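Isochorismatase family protein (Enterococcus faecalis, PDB 2A67) is of unknown function but belongs to the isochorismatase family and is probably a hydrolase. Local coordinates at residues T136-N141 and Q148-H153; A38-R41 and P46-F49; R80-H83 and Y88-N91; T117-A122 and C129-K134. One frame throughout, in Å; residues are numbered along the deposited sequence.

Overall arrangement
All four contacts serve the parallel sheet of one alpha/beta fold. Contact 4 is the fully buried one: apolar carbons and the Cys-129 sulfur meet between helix 111-125 and strand 128-137. Contact 1 uses the far end of that same strand, against helix 146-157, and touches contact 4 where Thr-136 CG2 lies 3.5 Å from Met-131 CE. Contact 2, across the chain's centre from contact 1, is partly buried and combines isoleucine packing with a guanidinium face. Contact 3 is a surface contact beside the edge strand 77-81, and there waters bridge backbone groups alongside the ring and methyl contacts. Contacts 1, 3 and 4 also reach the second subunit, whereas contact 2 stays within the chain.

Contact 1: T136-N141 and Q148-H153; sequences TSTLDN and QIIQHH
In Thr-138 OG1 lies anti to the backbone N (chi1 -162°), which leaves the methyl CG2 between N and the carbonyl carbon, aimed at helix 146-157, while Ile-149 sets its CG2 anti to its own N (CG1 at chi1 -61°). These two methyls meet, Thr-138 CG2 lying 3.8 Å from Ile-149 CG2, with the side chains crossed at about a right angle. The other branch of Ile-149 runs along the loop, where its CD1 comes within 3.5 Å of Leu-139 O. At the next residue, Ile-150 reaches back to the strand end and lays CD1 4.0 Å from Ser-137 CA. Within the helix, Ile-149 O accepts from His-153 N at 3.1 Å and from His-153 ND1 at 3.2 Å, on opposite faces of the carbonyl plane. The second bond lies in the imidazole plane and fixes the ring's rotation where it meets His-152 and His-153 of the second subunit. Methyl and isoleucine packing thus joins strand and helix of this beta-alpha-beta unit, while the hydroxyls are bonded beyond the two segments: Thr-138 OG1 to Glu-112, Ser-137 OG to Tyr-24 O, and Thr-136 OG1 to Thr-111 and to Glu-154, the last a polar link to this same helix.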
loop_
_atom_site.group_PDB
_atom_site.type_symbol
_atom_site.label_atom_id
_atom_site.label_comp_id
_atom_site.label_asym_id
_atom_site.label_seq_id
_atom_site.Cartn_x
_atom_site.Cartn_y
_atom_site.Cartn_z
ATOM N N THR D 136 -2.498 -15.886 -0.166
ATOM C CA THR D 136 -3.401 -14.812 -0.666
ATOM C C THR D 136 -4.034 -15.245 -1.978
ATOM O O THR D 136 -3.525 -16.130 -2.670
ATOM C CB THR D 136 -2.723 -13.413 -0.858
ATOM O OG1 THR D 136 -2.033 -13.374 -2.108
ATOM C CG2 THR D 136 -1.755 -13.092 0.243
ATOM N N SER D 137 -5.160 -14.621 -2.323
ATOM C CA SER D 137 -5.775 -14.929 -3.607
ATOM C C SER D 137 -6.554 -13.691 -4.034
ATOM O O SER D 137 -6.764 -12.772 -3.229
ATOM C CB SER D 137 -6.678 -16.157 -3.487
ATOM O OG SER D 137 -7.410 -16.391 -4.683
ATOM N N THR D 138 -6.939 -13.691 -5.307
ATOM C CA THR D 138 -7.665 -12.592 -5.955
ATOM C C THR D 138 -8.332 -13.143 -7.231
ATOM O O THR D 138 -8.360 -14.362 -7.445
ATOM C CB THR D 138 -6.750 -11.358 -6.216
ATOM O OG1 THR D 138 -7.559 -10.210 -6.447
ATOM C CG2 THR D 138 -5.695 -11.544 -7.340
ATOM N N LEU D 139 -8.883 -12.237 -8.047
ATOM C CA LEU D 139 -9.714 -12.543 -9.228
ATOM C C LEU D 139 -9.028 -12.016 -10.475
ATOM O O LEU D 139 -8.274 -11.033 -10.391
ATOM C CB LEU D 139 -11.075 -11.848 -9.078
ATOM C CG LEU D 139 -11.844 -12.050 -7.762
ATOM C CD1 LEU D 139 -12.954 -11.039 -7.606
ATOM C CD2 LEU D 139 -12.424 -13.453 -7.639
ATOM N N ASP D 140 -9.273 -12.649 -11.633
ATOM C CA ASP D 140 -8.828 -12.078 -12.898
ATOM C C ASP D 140 -9.551 -10.752 -12.902
ATOM O O ASP D 140 -10.705 -10.693 -12.491
ATOM C CB ASP D 140 -9.289 -12.903 -14.130
ATOM C CG ASP D 140 -8.637 -14.313 -14.219
ATOM O OD1 ASP D 140 -7.643 -14.634 -13.508
ATOM O OD2 ASP D 140 -9.142 -15.130 -15.027
ATOM N N ASN D 141 -8.890 -9.683 -13.328
ATOM C CA ASN D 141 -9.530 -8.369 -13.293
ATOM C C ASN D 141 -9.854 -7.803 -14.675
ATOM O O ASN D 141 -10.150 -6.610 -14.789
ATOM C CB ASN D 141 -8.723 -7.356 -12.452
ATOM C CG ASN D 141 -7.438 -6.932 -13.108
ATOM O OD1 ASN D 141 -6.584 -6.269 -12.488
ATOM N ND2 ASN D 141 -7.264 -7.309 -14.348
ATOM N N GLN D 148 -0.962 -13.316 -12.316
ATOM C CA GLN D 148 -0.060 -12.194 -12.597
ATOM C C GLN D 148 -0.110 -11.143 -11.492
ATOM O O GLN D 148 0.932 -10.560 -11.117
ATOM C CB GLN D 148 -0.463 -11.509 -13.913
ATOM C CG GLN D 148 -0.215 -12.294 -15.186
ATOM C CD GLN D 148 -0.676 -11.514 -16.392
ATOM O OE1 GLN D 148 -1.871 -11.299 -16.576
ATOM N NE2 GLN D 148 0.260 -11.048 -17.193
ATOM N N ILE D 149 -1.324 -10.890 -10.993
ATOM C CA ILE D 149 -1.554 -9.950 -9.872
ATOM C C ILE D 149 -0.859 -10.425 -8.596
ATOM O O ILE D 149 -0.184 -9.636 -7.917
ATOM C CB ILE D 149 -3.058 -9.708 -9.570
ATOM C CG1 ILE D 149 -3.781 -9.092 -10.790
ATOM C CG2 ILE D 149 -3.213 -8.791 -8.283
ATOM C CD1 ILE D 149 -5.306 -9.259 -10.717
ATOM N N ILE D 150 -1.044 -11.710 -8.281
ATOM C CA ILE D 150 -0.382 -12.346 -7.148
ATOM C C ILE D 150 1.127 -12.294 -7.263
ATOM O O ILE D 150 1.801 -11.917 -6.300
ATOM C CB ILE D 150 -0.862 -13.785 -6.934
ATOM C CG1 ILE D 150 -2.269 -13.780 -6.347
ATOM C CG2 ILE D 150 0.072 -14.520 -5.941
ATOM C CD1 ILE D 150 -3.057 -15.038 -6.587
ATOM N N GLN D 151 1.668 -12.696 -8.413
ATOM C CA GLN D 151 3.109 -12.597 -8.661
ATOM C C GLN D 151 3.648 -11.160 -8.426
ATOM O O GLN D 151 4.665 -10.925 -7.728
ATOM C CB GLN D 151 3.402 -13.100 -10.083
ATOM C CG GLN D 151 4.807 -12.927 -10.598
ATOM C CD GLN D 151 4.930 -13.339 -12.103
ATOM O OE1 GLN D 151 4.258 -12.775 -13.019
ATOM N NE2 GLN D 151 5.800 -14.356 -12.359
ATOM N N HIS D 152 2.964 -10.200 -9.032
ATOM C CA HIS D 152 3.342 -8.797 -8.936
ATOM C C HIS D 152 3.424 -8.292 -7.491
ATOM O O HIS D 152 4.422 -7.712 -7.126
ATOM C CB HIS D 152 2.339 -7.938 -9.730
ATOM C CG HIS D 152 2.621 -6.461 -9.704
ATOM N ND1 HIS D 152 3.771 -5.899 -10.227
ATOM C CD2 HIS D 152 1.857 -5.424 -9.268
ATOM C CE1 HIS D 152 3.687 -4.576 -10.142
ATOM N NE2 HIS D 152 2.545 -4.268 -9.542
ATOM N N HIS D 153 2.373 -8.481 -6.707
ATOM C CA HIS D 153 2.290 -7.869 -5.388
ATOM C C HIS D 153 3.187 -8.603 -4.385
ATOM O O HIS D 153 3.844 -7.985 -3.560
ATOM C CB HIS D 153 0.839 -7.840 -4.900
ATOM C CG HIS D 153 0.059 -6.687 -5.461
ATOM N ND1 HIS D 153 -0.524 -6.720 -6.711
ATOM C CD2 HIS D 153 -0.133 -5.437 -4.993
ATOM C CE1 HIS D 153 -1.050 -5.533 -6.989
ATOM N NE2 HIS D 153 -0.812 -4.737 -5.967
#

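Contact 2: A38-R41 and P46-F49; sequences AVYR and PIIF
Tyr-40 and Ile-47 join helix 26-42 to strand 47-52, the helix and second strand of a beta-alpha-beta crossover that starts at strand 5-10. The CB of Tyr-40 already points toward the strand and packs 3.6 Å from Ile-47 CG1; chi1 (-83°, CG anti to the carbonyl carbon) then sets the course of the ring. It passes the isoleucine, and its CD2 comes to 3.7 Å from Pro-46 O, approaching obliquely. Its phenol OH ends at hydrogen bonds with Glu-105 OE1 and Arg-5 NE, which tie the ring to the next strands. Ile-47 keeps CG1 anti to its carbonyl carbon, and this sends CD1 away from the sheet and into the corner between two successive helix residues, Tyr-40 CB being 3.8 Å from Ile-47 CD1. Arg-41 closes the other wall of that corner. The two side chains cross at about a right angle, the arginine extended from CG to NE and then turning at chi4 (-66°) to lay one guanidinium face against the methyl. Salt bridges from NH1 to Asp-76 and from NE to Asp-71 hold the flat group there. The methyl, Ile-47 CD1, sits 3.5 Å above the plane, displaced toward the rim, and 3.5 Å from Arg-41 NH1.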
loop_
_atom_site.group_PDB
_atom_site.type_symbol
_atom_site.label_atom_id
_atom_site.label_comp_id
_atom_site.label_asym_id
_atom_site.label_seq_id
_atom_site.Cartn_x
_atom_site.Cartn_y
_atom_site.Cartn_z
ATOM N N ALA D 38 -3.576 -23.936 13.082
ATOM C CA ALA D 38 -3.271 -25.025 13.987
ATOM C C ALA D 38 -1.955 -24.761 14.754
ATOM O O ALA D 38 -1.907 -24.943 15.961
ATOM C CB ALA D 38 -3.257 -26.391 13.223
ATOM N N VAL D 39 -0.944 -24.216 14.092
ATOM C CA VAL D 39 0.343 -23.870 14.790
ATOM C C VAL D 39 0.109 -22.754 15.835
ATOM O O VAL D 39 0.619 -22.789 16.941
ATOM C CB VAL D 39 1.400 -23.383 13.779
ATOM C CG1 VAL D 39 2.598 -22.718 14.455
ATOM C CG2 VAL D 39 1.837 -24.500 12.800
ATOM N N TYR D 40 -0.677 -21.744 15.481
ATOM C CA TYR D 40 -0.988 -20.672 16.429
ATOM C C TYR D 40 -1.734 -21.181 17.642
ATOM O O TYR D 40 -1.417 -20.766 18.764
ATOM C CB TYR D 40 -1.738 -19.522 15.710
ATOM C CG TYR D 40 -0.753 -18.623 15.023
ATOM C CD1 TYR D 40 -0.147 -19.024 13.835
ATOM C CD2 TYR D 40 -0.405 -17.394 15.574
ATOM C CE1 TYR D 40 0.801 -18.236 13.197
ATOM C CE2 TYR D 40 0.525 -16.559 14.919
ATOM C CZ TYR D 40 1.115 -16.992 13.745
ATOM O OH TYR D 40 2.048 -16.202 13.103
ATOM N N ARG D 41 -2.659 -22.121 17.441
ATOM C CA ARG D 41 -3.418 -22.732 18.578
ATOM C C ARG D 41 -2.518 -23.498 19.523
ATOM O O ARG D 41 -2.577 -23.306 20.743
ATOM C CB ARG D 41 -4.530 -23.656 18.081
ATOM C CG ARG D 41 -5.672 -22.884 17.322
ATOM C CD ARG D 41 -7.036 -23.612 17.390
ATOM N NE ARG D 41 -7.924 -22.989 16.427
ATOM C CZ ARG D 41 -8.369 -21.738 16.515
ATOM N NH1 ARG D 41 -8.091 -20.983 17.587
ATOM N NH2 ARG D 41 -9.137 -21.259 15.560
ATOM N N PRO D 46 -2.260 -15.464 19.423
ATOM C CA PRO D 46 -3.531 -14.849 18.960
ATOM C C PRO D 46 -3.800 -15.012 17.447
ATOM O O PRO D 46 -2.896 -14.847 16.631
ATOM C CB PRO D 46 -3.363 -13.372 19.318
ATOM C CG PRO D 46 -2.128 -13.216 20.118
ATOM C CD PRO D 46 -1.289 -14.466 19.951
ATOM N N ILE D 47 -5.052 -15.306 17.087
ATOM C CA ILE D 47 -5.472 -15.440 15.713
ATOM C C ILE D 47 -6.617 -14.403 15.556
ATOM O O ILE D 47 -7.544 -14.367 16.374
ATOM C CB ILE D 47 -6.042 -16.834 15.358
ATOM C CG1 ILE D 47 -4.985 -17.955 15.651
ATOM C CG2 ILE D 47 -6.664 -16.770 13.883
ATOM C CD1 ILE D 47 -5.561 -19.355 15.708
ATOM N N ILE D 48 -6.478 -13.535 14.569
ATOM C CA ILE D 48 -7.385 -12.373 14.382
ATOM C C ILE D 48 -7.962 -12.445 12.985
ATOM O O ILE D 48 -7.224 -12.358 11.990
ATOM C CB ILE D 48 -6.660 -11.052 14.552
ATOM C CG1 ILE D 48 -5.928 -10.996 15.899
ATOM C CG2 ILE D 48 -7.659 -9.822 14.426
ATOM C CD1 ILE D 48 -4.772 -9.967 15.976
ATOM N N PHE D 49 -9.290 -12.598 12.891
ATOM C CA PHE D 49 -9.960 -12.587 11.610
ATOM C C PHE D 49 -10.485 -11.178 11.344
ATOM O O PHE D 49 -11.125 -10.566 12.218
ATOM C CB PHE D 49 -11.160 -13.534 11.622
ATOM C CG PHE D 49 -10.798 -14.980 11.631
ATOM C CD1 PHE D 49 -10.706 -15.678 12.841
ATOM C CD2 PHE D 49 -10.552 -15.653 10.448
ATOM C CE1 PHE D 49 -10.395 -16.995 12.857
ATOM C CE2 PHE D 49 -10.230 -17.012 10.473
ATOM C CZ PHE D 49 -10.155 -17.665 11.677
#

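Contact 3: R80-H83 and Y88-N91; sequences RKTH and YQTN
Tyr-88 overlaps the start of the His-83 side chain, its CD2 lying 3.7 Å from His-83 CB. Both belong to the connection that leaves the edge strand 77-81 of the parallel sheet and returns to helix 92-98. Each ring carbon CG is anti to its residue's N (chi1 -176° in Tyr-88), and the rings are oblique, with their planes at 58° and the centroid of Tyr-88 5.4 Å from that of His-83. His-123 of the second subunit stacks on the imidazole and also meets the tyrosine. At the other end Thr-90 CG2 abuts the strand, 3.5 Å from Arg-80 O, while its hydroxyl bonds Ala-86 O and Leu-92 N. The backbones are linked through waters. At the Thr-90 end, water 1 donates to Arg-80 O at 2.7 Å and accepts from Asn-91 N. Toward the rings, water 2 accepts from Thr-82 N and water 3 from His-83 N; they approach Tyr-88 O to 3.0 Å and 2.6 Å respectively, and either may donate to it, although both have competing acceptors nearby. Lys-81, salt-bridged to Asp-11, bends at its last torsion and brings NZ 2.6 Å from His-83 O, 35° above that carbonyl's plane.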
loop_
_atom_site.group_PDB
_atom_site.type_symbol
_atom_site.label_atom_id
_atom_site.label_comp_id
_atom_site.label_asym_id
_atom_site.label_seq_id
_atom_site.Cartn_x
_atom_site.Cartn_y
_atom_site.Cartn_z
ATOM N N ARG D 80 -14.031 -5.800 12.760
ATOM C CA ARG D 80 -14.937 -5.304 11.708
ATOM C C ARG D 80 -14.228 -4.178 10.963
ATOM O O ARG D 80 -13.757 -3.244 11.610
ATOM C CB ARG D 80 -16.209 -4.651 12.336
ATOM C CG ARG D 80 -17.034 -5.605 13.188
ATOM C CD ARG D 80 -18.182 -4.930 13.872
ATOM N NE ARG D 80 -19.107 -4.258 12.959
ATOM C CZ ARG D 80 -20.182 -3.635 13.388
ATOM N NH1 ARG D 80 -20.403 -3.615 14.691
ATOM N NH2 ARG D 80 -21.031 -3.016 12.533
ATOM N N LYS D 81 -14.207 -4.231 9.638
ATOM C CA LYS D 81 -13.700 -3.094 8.843
ATOM C C LYS D 81 -14.675 -2.732 7.719
ATOM O O LYS D 81 -15.451 -3.557 7.262
ATOM C CB LYS D 81 -12.311 -3.379 8.275
ATOM C CG LYS D 81 -12.271 -4.290 7.062
ATOM C CD LYS D 81 -10.807 -4.452 6.595
ATOM C CE LYS D 81 -10.652 -5.382 5.450
ATOM N NZ LYS D 81 -11.206 -4.747 4.194
ATOM N N THR D 82 -14.584 -1.480 7.290
ATOM C CA THR D 82 -15.351 -0.961 6.187
ATOM C C THR D 82 -14.492 -0.529 4.949
ATOM O O THR D 82 -15.053 -0.377 3.843
ATOM C CB THR D 82 -16.234 0.177 6.702
ATOM O OG1 THR D 82 -15.408 1.229 7.199
ATOM C CG2 THR D 82 -17.100 -0.311 7.863
ATOM N N HIS D 83 -13.156 -0.370 5.125
ATOM C CA HIS D 83 -12.181 -0.074 4.027
ATOM C C HIS D 83 -11.199 -1.239 3.680
ATOM O O HIS D 83 -11.060 -2.189 4.475
ATOM C CB HIS D 83 -11.358 1.183 4.365
ATOM C CG HIS D 83 -10.376 1.569 3.296
ATOM N ND1 HIS D 83 -10.715 2.400 2.231
ATOM C CD2 HIS D 83 -9.081 1.228 3.109
ATOM C CE1 HIS D 83 -9.664 2.532 1.435
ATOM N NE2 HIS D 83 -8.665 1.826 1.946
ATOM N N TYR D 88 -7.930 1.130 9.214
ATOM C CA TYR D 88 -8.610 2.387 8.912
ATOM C C TYR D 88 -9.961 2.380 9.611
ATOM O O TYR D 88 -10.842 1.588 9.241
ATOM C CB TYR D 88 -8.787 2.590 7.406
ATOM C CG TYR D 88 -9.410 3.931 7.037
ATOM C CD1 TYR D 88 -8.647 5.102 7.088
ATOM C CD2 TYR D 88 -10.750 4.040 6.636
ATOM C CE1 TYR D 88 -9.162 6.319 6.766
ATOM C CE2 TYR D 88 -11.290 5.301 6.291
ATOM C CZ TYR D 88 -10.475 6.423 6.371
ATOM O OH TYR D 88 -10.927 7.676 6.038
ATOM N N GLN D 89 -10.048 3.197 10.668
ATOM C CA GLN D 89 -11.266 3.393 11.511
ATOM C C GLN D 89 -11.707 2.123 12.246
ATOM O O GLN D 89 -12.907 1.959 12.540
ATOM C CB GLN D 89 -12.454 3.961 10.674
ATOM C CG GLN D 89 -12.348 5.464 10.415
ATOM C CD GLN D 89 -13.346 6.048 9.362
ATOM O OE1 GLN D 89 -13.312 7.249 9.111
ATOM N NE2 GLN D 89 -14.170 5.202 8.718
ATOM N N THR D 90 -10.770 1.196 12.507
ATOM C CA THR D 90 -11.073 -0.034 13.252
ATOM C C THR D 90 -10.405 -0.057 14.637
ATOM O O THR D 90 -9.660 0.867 15.016
ATOM C CB THR D 90 -10.553 -1.271 12.507
ATOM O OG1 THR D 90 -9.110 -1.273 12.581
ATOM C CG2 THR D 90 -10.980 -1.244 11.082
ATOM N N ASN D 91 -10.706 -1.137 15.360
ATOM C CA ASN D 91 -10.119 -1.432 16.645
ATOM C C ASN D 91 -8.849 -2.314 16.511
ATOM O O ASN D 91 -8.391 -2.869 17.494
ATOM C CB ASN D 91 -11.158 -2.131 17.540
ATOM C CG ASN D 91 -12.332 -1.225 17.916
ATOM O OD1 ASN D 91 -12.227 0.002 17.888
ATOM N ND2 ASN D 91 -13.454 -1.832 18.279
HETATM O O HOH W 1 -13.344 -2.686 14.261
HETATM O O HOH W 2 -13.675 0.620 9.449
HETATM O O HOH W 3 -11.356 -0.237 7.423
#

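Contact 4: T117-A122 and C129-K134; sequences TTIRMA and CLMTPK
This is a buried apolar contact between helix 111-125 and strand 128-137, which lies between strands 103-109 and 163-164 of the sheet with the helix packed over it. The short segments 117-122 and 129-131 run roughly antiparallel, at 147°, and their axes approach to 9.8 Å, a separation bridged mainly by side chains. Two pairs do so. Ala-122 CB, pointing at the strand, lies 3.7 Å from Cys-129 SG, a sulfur that sits beside its own backbone N (chi1 -61°). Three residues earlier on the helix, Ile-119 sends its CD1 to the methyl end of Met-131, modelled as selenomethionine, and Ile-119 CD1 lies 3.6 Å from Met-131 CE. The two chains cross at about a right angle, the last bend of Met-131 (chi3 -93°) turning its methyl in to the isoleucine. Ile-106 of strand 103-109 touches both Ile-119 and Cys-129, so the pairs continue into the adjacent strand. Arg-120, pointing away from the strand, lies at the dimer interface, where it pairs with Asp-116 of the second subunit and of its own chain. Alternate strand residues, 129 and 131, facing one helix in this way are typical of a parallel beta-alpha-beta crossover, here strand 103-109, helix 111-125 and strand 128-137.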
loop_
_atom_site.group_PDB
_atom_site.type_symbol
_atom_site.label_atom_id
_atom_site.label_comp_id
_atom_site.label_asym_id
_atom_site.label_seq_id
_atom_site.Cartn_x
_atom_site.Cartn_y
_atom_site.Cartn_z
ATOM N N THR D 117 -2.904 -3.352 1.096
ATOM C CA THR D 117 -3.013 -2.156 1.917
ATOM C C THR D 117 -2.671 -2.421 3.361
ATOM O O THR D 117 -1.967 -1.649 3.973
ATOM C CB THR D 117 -4.478 -1.553 1.841
ATOM O OG1 THR D 117 -4.883 -1.534 0.452
ATOM C CG2 THR D 117 -4.465 -0.101 2.365
ATOM N N THR D 118 -3.208 -3.476 3.940
ATOM C CA THR D 118 -2.975 -3.771 5.357
ATOM C C THR D 118 -1.427 -4.067 5.648
ATOM O O THR D 118 -0.913 -3.679 6.680
ATOM C CB THR D 118 -3.879 -4.948 5.768
ATOM O OG1 THR D 118 -5.258 -4.567 5.472
ATOM C CG2 THR D 118 -3.723 -5.297 7.291
ATOM N N ILE D 119 -0.743 -4.662 4.683
ATOM C CA ILE D 119 0.726 -4.978 4.760
ATOM C C ILE D 119 1.537 -3.665 4.764
ATOM O O ILE D 119 2.313 -3.435 5.673
ATOM C CB ILE D 119 1.157 -5.874 3.600
ATOM C CG1 ILE D 119 0.635 -7.306 3.840
ATOM C CG2 ILE D 119 2.735 -5.878 3.432
ATOM C CD1 ILE D 119 0.787 -8.170 2.563
ATOM N N ARG D 120 1.267 -2.780 3.803
ATOM C CA ARG D 120 1.924 -1.449 3.719
ATOM C C ARG D 120 1.619 -0.616 4.936
ATOM O O ARG D 120 2.529 -0.000 5.496
ATOM C CB ARG D 120 1.536 -0.697 2.435
ATOM C CG ARG D 120 1.877 -1.541 1.193
ATOM C CD ARG D 120 2.113 -0.700 -0.027
ATOM N NE ARG D 120 1.838 -1.506 -1.241
ATOM C CZ ARG D 120 2.504 -1.403 -2.391
ATOM N NH1 ARG D 120 3.521 -0.533 -2.541
ATOM N NH2 ARG D 120 2.145 -2.176 -3.420
HETATM N N MSE D 121 0.368 -0.654 5.390
HETATM C CA MSE D 121 0.011 0.038 6.639
HETATM C C MSE D 121 0.716 -0.537 7.904
HETATM O O MSE D 121 1.227 0.214 8.717
HETATM C CB MSE D 121 -1.527 0.042 6.804
HETATM C CG MSE D 121 -2.007 0.896 7.933
HETATM SE SE MSE D 121 -1.883 2.878 7.594
HETATM C CE MSE D 121 -1.804 2.884 6.027
ATOM N N ALA D 122 0.629 -1.841 8.093
ATOM C CA ALA D 122 1.166 -2.480 9.255
ATOM C C ALA D 122 2.678 -2.193 9.260
ATOM O O ALA D 122 3.192 -1.853 10.291
ATOM C CB ALA D 122 0.926 -3.971 9.167
ATOM N N CYS D 129 6.304 -7.680 9.780
ATOM C CA CYS D 129 5.320 -8.462 9.016
ATOM C C CYS D 129 5.965 -9.702 8.434
ATOM O O CYS D 129 7.151 -9.657 8.033
ATOM C CB CYS D 129 4.687 -7.611 7.912
ATOM S SG CYS D 129 3.818 -6.212 8.672
ATOM N N LEU D 130 5.172 -10.783 8.430
ATOM C CA LEU D 130 5.554 -12.117 7.929
ATOM C C LEU D 130 4.438 -12.640 7.033
ATOM O O LEU D 130 3.320 -12.232 7.176
ATOM C CB LEU D 130 5.696 -13.099 9.095
ATOM C CG LEU D 130 6.684 -12.670 10.208
ATOM C CD1 LEU D 130 6.526 -13.643 11.355
ATOM C CD2 LEU D 130 8.131 -12.555 9.728
HETATM N N MSE D 131 4.752 -13.559 6.138
HETATM C CA MSE D 131 3.743 -14.208 5.336
HETATM C C MSE D 131 4.126 -15.650 4.975
HETATM O O MSE D 131 5.252 -15.916 4.582
HETATM C CB MSE D 131 3.566 -13.439 4.041
HETATM C CG MSE D 131 2.469 -14.009 3.176
HETATM SE SE MSE D 131 1.959 -12.734 1.742
HETATM C CE MSE D 131 0.473 -11.804 2.623
ATOM N N THR D 132 3.177 -16.566 5.060
ATOM C CA THR D 132 3.380 -17.919 4.534
ATOM C C THR D 132 3.107 -17.826 3.034
ATOM O O THR D 132 2.064 -17.291 2.617
ATOM C CB THR D 132 2.439 -18.933 5.260
ATOM O OG1 THR D 132 2.867 -19.060 6.615
ATOM C CG2 THR D 132 2.423 -20.318 4.604
ATOM N N PRO D 133 4.021 -18.354 2.217
ATOM C CA PRO D 133 3.767 -18.404 0.787
ATOM C C PRO D 133 2.404 -19.022 0.444
ATOM O O PRO D 133 1.935 -19.903 1.160
ATOM C CB PRO D 133 4.917 -19.322 0.291
ATOM C CG PRO D 133 6.033 -18.979 1.227
ATOM C CD PRO D 133 5.330 -18.959 2.557
ATOM N N LYS D 134 1.796 -18.579 -0.654
ATOM C CA LYS D 134 0.506 -19.097 -1.137
ATOM C C LYS D 134 -0.665 -18.973 -0.180
ATOM O O LYS D 134 -1.470 -19.906 -0.014
ATOM C CB LYS D 134 0.658 -20.525 -1.662
ATOM C CG LYS D 134 1.753 -20.620 -2.718
ATOM C CD LYS D 134 1.985 -22.067 -3.176
ATOM C CE LYS D 134 2.352 -22.066 -4.660
ATOM N NZ LYS D 134 1.898 -23.360 -5.318
#